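Local structure of exosome complex component Rrp42 (Archaeoglobus fulgidus, 3M7N) at residues H[7-19]-H[195-207]. The protein is probably a non-catalytic component of the archaeal RNA-degrading exosome, helping to shape the active site of its partner Rrp41. Numbering follows the deposited sequence.
Sequences VDIKRDYVLSKLR and KYLVDPSREEMSV
The N-terminal helix of this RNase PH-family subunit lays residues 7-19 against the short helical turn 202-205 and its exit, where Val14 and Arg11 meet Val207 and Ser206. Val14 packs its CG1 on Val207 CG2 at 3.7 Å, while its other methyl lies over the backbone of Glu203 and Glu204. Leu15 CD2 lies 4.0 Å from both CG1 and CG2 of Val207. Arg11 runs extended past Ser206, CG anti to the backbone N (chi1 179°), and donates a hydrogen bond from NE to Val207 O at 3.0 Å, bent at the hydrogen (144°); the oxygen lies near the guanidinium plane. Leu15 CD1 sits over one face of that group, and its NH2 makes a salt bridge to an acidic side chain on the chain of another protein in the assembly.

Strand 195-198 is outermost, within this chain, in the antiparallel sheet of the second exoribonuclease-family domain, and a capping box of Ser201 and Glu204 starts the turn. Ser206 OG turns back to donate to Glu203 O at 2.7 Å; Arg11 N is near it, but the angle is too poor for a bond. Lys10, bent at chi2 and chi3, makes a salt bridge from NZ to Glu203 OE1 at 2.9 Å, meeting the oxygen from above the carboxylate plane. A methionine here would probably leave the Glu203 carboxylate without this cation and freer to swing. At the far end, Lys195 slides past Leu18 CD2 and gives Leu18 O a weak bond from NZ.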
loop_
_atom_site.group_PDB
_atom_site.type_symbol
_atom_site.label_atom_id
_atom_site.label_comp_id
_atom_site.label_asym_id
_atom_site.label_seq_id
_atom_site.Cartn_x
_atom_site.Cartn_y
_atom_site.Cartn_z
ATOM N N VAL H 7 -25.410 -7.023 11.678
ATOM C CA VAL H 7 -25.860 -5.710 11.238
ATOM C C VAL H 7 -27.114 -5.814 10.365
ATOM O O VAL H 7 -28.123 -5.145 10.616
ATOM C CB VAL H 7 -24.736 -4.941 10.479
ATOM C CG1 VAL H 7 -25.281 -3.672 9.801
ATOM C CG2 VAL H 7 -23.576 -4.603 11.417
ATOM N N ASP H 8 -27.062 -6.668 9.352
ATOM C CA ASP H 8 -28.208 -6.853 8.471
ATOM C C ASP H 8 -29.486 -7.221 9.238
ATOM O O ASP H 8 -30.585 -6.763 8.894
ATOM C CB ASP H 8 -27.897 -7.905 7.406
ATOM C CG ASP H 8 -26.921 -7.401 6.360
ATOM O OD1 ASP H 8 -26.430 -8.227 5.570
ATOM O OD2 ASP H 8 -26.653 -6.178 6.317
ATOM N N ILE H 9 -29.344 -8.047 10.268
ATOM C CA ILE H 9 -30.499 -8.489 11.027
ATOM C C ILE H 9 -30.986 -7.334 11.871
ATOM O O ILE H 9 -32.195 -7.093 11.984
ATOM C CB ILE H 9 -30.165 -9.691 11.921
ATOM C CG1 ILE H 9 -29.878 -10.925 11.051
ATOM C CG2 ILE H 9 -31.303 -9.968 12.913
ATOM C CD1 ILE H 9 -30.967 -11.217 10.038
ATOM N N LYS H 10 -30.027 -6.609 12.438
ATOM C CA LYS H 10 -30.313 -5.416 13.222
ATOM C C LYS H 10 -30.989 -4.359 12.349
ATOM O O LYS H 10 -31.797 -3.573 12.823
ATOM C CB LYS H 10 -29.025 -4.844 13.828
ATOM C CG LYS H 10 -29.252 -3.573 14.619
ATOM C CD LYS H 10 -29.964 -3.885 15.911
ATOM C CE LYS H 10 -29.114 -4.841 16.714
ATOM N NZ LYS H 10 -29.551 -4.913 18.128
ATOM N N ARG H 11 -30.642 -4.342 11.071
ATOM C CA ARG H 11 -31.291 -3.455 10.129
ATOM C C ARG H 11 -32.785 -3.792 10.022
ATOM O O ARG H 11 -33.640 -2.900 10.052
ATOM C CB ARG H 11 -30.611 -3.522 8.761
ATOM C CG ARG H 11 -31.248 -2.630 7.703
ATOM C CD ARG H 11 -30.314 -2.410 6.522
ATOM N NE ARG H 11 -30.988 -1.700 5.436
ATOM C CZ ARG H 11 -31.855 -2.273 4.602
ATOM N NH1 ARG H 11 -32.420 -1.557 3.649
ATOM N NH2 ARG H 11 -32.153 -3.567 4.718
ATOM N N ASP H 12 -33.100 -5.079 9.915
ATOM C CA ASP H 12 -34.494 -5.498 9.879
ATOM C C ASP H 12 -35.254 -5.042 11.120
ATOM O O ASP H 12 -36.398 -4.631 11.024
ATOM C CB ASP H 12 -34.604 -7.010 9.744
ATOM C CG ASP H 12 -34.327 -7.493 8.329
ATOM O OD1 ASP H 12 -34.259 -8.725 8.136
ATOM O OD2 ASP H 12 -34.182 -6.646 7.419
ATOM N N TYR H 13 -34.611 -5.115 12.280
ATOM C CA TYR H 13 -35.258 -4.758 13.530
ATOM C C TYR H 13 -35.589 -3.259 13.596
ATOM O O TYR H 13 -36.712 -2.878 13.912
ATOM C CB TYR H 13 -34.401 -5.169 14.724
ATOM C CG TYR H 13 -35.124 -4.963 16.031
ATOM C CD1 TYR H 13 -36.287 -5.663 16.315
ATOM C CD2 TYR H 13 -34.654 -4.063 16.979
ATOM C CE1 TYR H 13 -36.964 -5.470 17.504
ATOM C CE2 TYR H 13 -35.320 -3.869 18.168
ATOM C CZ TYR H 13 -36.475 -4.573 18.429
ATOM O OH TYR H 13 -37.143 -4.387 19.618
ATOM N N VAL H 14 -34.608 -2.421 13.285
ATOM C CA VAL H 14 -34.820 -0.989 13.197
ATOM C C VAL H 14 -35.914 -0.665 12.188
ATOM O O VAL H 14 -36.799 0.131 12.463
ATOM C CB VAL H 14 -33.542 -0.264 12.783
ATOM C CG1 VAL H 14 -33.817 1.208 12.564
ATOM C CG2 VAL H 14 -32.449 -0.467 13.832
ATOM N N LEU H 15 -35.868 -1.291 11.021
ATOM C CA LEU H 15 -36.844 -0.971 9.989
ATOM C C LEU H 15 -38.241 -1.405 10.407
ATOM O O LEU H 15 -39.229 -0.736 10.105
ATOM C CB LEU H 15 -36.445 -1.563 8.629
ATOM C CG LEU H 15 -35.192 -0.900 8.046
ATOM C CD1 LEU H 15 -34.684 -1.604 6.782
ATOM C CD2 LEU H 15 -35.412 0.599 7.783
ATOM N N SER H 16 -38.314 -2.514 11.123
ATOM C CA SER H 16 -39.592 -3.024 11.603
ATOM C C SER H 16 -40.214 -2.006 12.574
ATOM O O SER H 16 -41.376 -1.630 12.446
ATOM C CB SER H 16 -39.391 -4.397 12.255
ATOM O OG SER H 16 -40.475 -4.753 13.080
ATOM N N LYS H 17 -39.412 -1.520 13.512
ATOM C CA LYS H 17 -39.866 -0.510 14.437
ATOM C C LYS H 17 -40.285 0.776 13.734
ATOM O O LYS H 17 -41.298 1.393 14.105
ATOM C CB LYS H 17 -38.780 -0.229 15.468
ATOM C CG LYS H 17 -38.442 -1.444 16.323
ATOM C CD LYS H 17 -39.582 -1.847 17.235
ATOM C CE LYS H 17 -39.870 -0.708 18.233
ATOM N NZ LYS H 17 -40.708 -1.123 19.421
ATOM N N LEU H 18 -39.513 1.178 12.728
ATOM C CA LEU H 18 -39.787 2.402 11.984
ATOM C C LEU H 18 -41.144 2.326 11.286
ATOM O O LEU H 18 -41.845 3.331 11.140
ATOM C CB LEU H 18 -38.712 2.619 10.928
ATOM C CG LEU H 18 -38.119 4.006 10.722
ATOM C CD1 LEU H 18 -37.567 4.145 9.311
ATOM C CD2 LEU H 18 -39.131 5.072 11.000
ATOM N N ARG H 19 -41.490 1.127 10.833
ATOM C CA ARG H 19 -42.753 0.885 10.161
ATOM C C ARG H 19 -43.912 1.111 11.115
ATOM O O ARG H 19 -45.007 1.448 10.693
ATOM C CB ARG H 19 -42.805 -0.547 9.591
ATOM C CG ARG H 19 -42.146 -0.691 8.212
ATOM C CD ARG H 19 -42.579 -1.967 7.485
ATOM N NE ARG H 19 -42.230 -3.157 8.254
ATOM C CZ ARG H 19 -41.032 -3.738 8.216
ATOM N NH1 ARG H 19 -40.070 -3.243 7.436
ATOM N NH2 ARG H 19 -40.793 -4.809 8.962
ATOM N N LYS H 195 -38.401 9.368 6.017
ATOM C CA LYS H 195 -38.391 9.651 7.445
ATOM C C LYS H 195 -36.979 10.004 7.891
ATOM O O LYS H 195 -36.002 9.600 7.256
ATOM C CB LYS H 195 -38.921 8.460 8.231
ATOM C CG LYS H 195 -40.222 7.933 7.690
ATOM C CD LYS H 195 -40.926 7.100 8.722
ATOM C CE LYS H 195 -42.030 6.268 8.097
ATOM N NZ LYS H 195 -42.509 5.207 9.038
ATOM N N TYR H 196 -36.877 10.790 8.960
ATOM C CA TYR H 196 -35.584 11.139 9.527
ATOM C C TYR H 196 -35.487 10.667 10.976
ATOM O O TYR H 196 -36.502 10.503 11.657
ATOM C CB TYR H 196 -35.344 12.642 9.433
ATOM C CG TYR H 196 -36.431 13.470 10.070
ATOM C CD1 TYR H 196 -36.489 13.625 11.445
ATOM C CD2 TYR H 196 -37.410 14.100 9.288
ATOM C CE1 TYR H 196 -37.491 14.393 12.041
ATOM C CE2 TYR H 196 -38.412 14.869 9.867
ATOM C CZ TYR H 196 -38.452 15.013 11.247
ATOM O OH TYR H 196 -39.459 15.757 11.844
ATOM N N LEU H 197 -34.266 10.419 11.436
ATOM C CA LEU H 197 -34.027 10.082 12.835
ATOM C C LEU H 197 -32.824 10.887 13.299
ATOM O O LEU H 197 -31.665 10.594 12.933
ATOM C CB LEU H 197 -33.802 8.582 13.060
ATOM C CG LEU H 197 -34.893 7.557 12.710
ATOM C CD1 LEU H 197 -35.019 7.405 11.197
ATOM C CD2 LEU H 197 -34.608 6.186 13.358
ATOM N N VAL H 198 -33.128 11.928 14.075
ATOM C CA VAL H 198 -32.128 12.826 14.625
ATOM C C VAL H 198 -31.234 12.046 15.585
ATOM O O VAL H 198 -31.725 11.251 16.373
ATOM C CB VAL H 198 -32.799 13.997 15.369
ATOM C CG1 VAL H 198 -31.775 14.798 16.160
ATOM C CG2 VAL H 198 -33.576 14.892 14.384
ATOM N N ASP H 199 -29.923 12.264 15.495
ATOM C CA ASP H 199 -28.979 11.648 16.427
ATOM C C ASP H 199 -29.029 10.120 16.383
ATOM O O ASP H 199 -29.325 9.466 17.375
ATOM C CB ASP H 199 -29.222 12.141 17.858
ATOM C CG ASP H 199 -28.167 11.644 18.816
ATOM O OD1 ASP H 199 -28.467 11.430 20.008
ATOM O OD2 ASP H 199 -27.019 11.463 18.359
ATOM N N PRO H 200 -28.751 9.545 15.218
ATOM C CA PRO H 200 -28.844 8.085 15.100
ATOM C C PRO H 200 -27.821 7.356 15.992
ATOM O O PRO H 200 -26.649 7.746 16.077
ATOM C CB PRO H 200 -28.521 7.845 13.623
ATOM C CG PRO H 200 -27.610 8.987 13.276
ATOM C CD PRO H 200 -28.196 10.166 14.006
ATOM N N SER H 201 -28.273 6.312 16.669
ATOM C CA SER H 201 -27.363 5.440 17.378
ATOM C C SER H 201 -26.617 4.564 16.346
ATOM O O SER H 201 -26.977 4.527 15.162
ATOM C CB SER H 201 -28.127 4.567 18.386
ATOM O OG SER H 201 -28.950 3.601 17.748
ATOM N N ARG H 202 -25.581 3.867 16.800
ATOM C CA ARG H 202 -24.865 2.936 15.938
ATOM C C ARG H 202 -25.814 1.840 15.447
ATOM O O ARG H 202 -25.801 1.472 14.271
ATOM C CB ARG H 202 -23.628 2.377 16.656
ATOM C CG ARG H 202 -22.865 1.275 15.927
ATOM C CD ARG H 202 -21.382 1.288 16.326
ATOM N NE ARG H 202 -20.718 0.002 16.087
ATOM C CZ ARG H 202 -19.481 -0.312 16.487
ATOM N NH1 ARG H 202 -18.997 -1.517 16.230
ATOM N NH2 ARG H 202 -18.729 0.559 17.149
ATOM N N GLU H 203 -26.672 1.355 16.332
ATOM C CA GLU H 203 -27.623 0.330 15.945
ATOM C C GLU H 203 -28.505 0.823 14.811
ATOM O O GLU H 203 -28.779 0.093 13.863
ATOM C CB GLU H 203 -28.480 -0.065 17.130
ATOM C CG GLU H 203 -27.691 -0.698 18.245
ATOM C CD GLU H 203 -28.446 -1.818 18.904
ATOM O OE1 GLU H 203 -27.811 -2.833 19.245
ATOM O OE2 GLU H 203 -29.676 -1.697 19.070
ATOM N N GLU H 204 -28.927 2.080 14.894
ATOM C CA GLU H 204 -29.743 2.647 13.838
ATOM C C GLU H 204 -28.951 2.780 12.545
ATOM O O GLU H 204 -29.510 2.623 11.467
ATOM C CB GLU H 204 -30.383 3.981 14.264
ATOM C CG GLU H 204 -31.489 3.807 15.311
ATOM C CD GLU H 204 -31.880 5.117 15.999
ATOM O OE1 GLU H 204 -33.063 5.258 16.405
ATOM O OE2 GLU H 204 -31.005 5.996 16.129
ATOM N N MET H 205 -27.653 3.053 12.649
ATOM C CA MET H 205 -26.833 3.203 11.454
ATOM C C MET H 205 -26.743 1.885 10.665
ATOM O O MET H 205 -26.336 1.878 9.522
ATOM C CB MET H 205 -25.431 3.705 11.804
ATOM C CG MET H 205 -25.371 5.149 12.336
ATOM S SD MET H 205 -26.084 6.408 11.254
ATOM C CE MET H 205 -25.088 6.187 9.772
ATOM N N SER H 206 -27.138 0.773 11.270
ATOM C CA SER H 206 -27.155 -0.484 10.546
ATOM C C SER H 206 -27.996 -0.374 9.276
ATOM O O SER H 206 -27.850 -1.151 8.352
ATOM C CB SER H 206 -27.728 -1.582 11.429
ATOM O OG SER H 206 -29.119 -1.377 11.568
ATOM N N VAL H 207 -28.890 0.597 9.237
ATOM C CA VAL H 207 -29.763 0.767 8.089
ATOM C C VAL H 207 -29.009 1.213 6.843
ATOM O O VAL H 207 -29.364 0.832 5.739
ATOM C CB VAL H 207 -30.920 1.753 8.401
ATOM C CG1 VAL H 207 -31.704 2.065 7.143
ATOM C CG2 VAL H 207 -31.839 1.161 9.478
#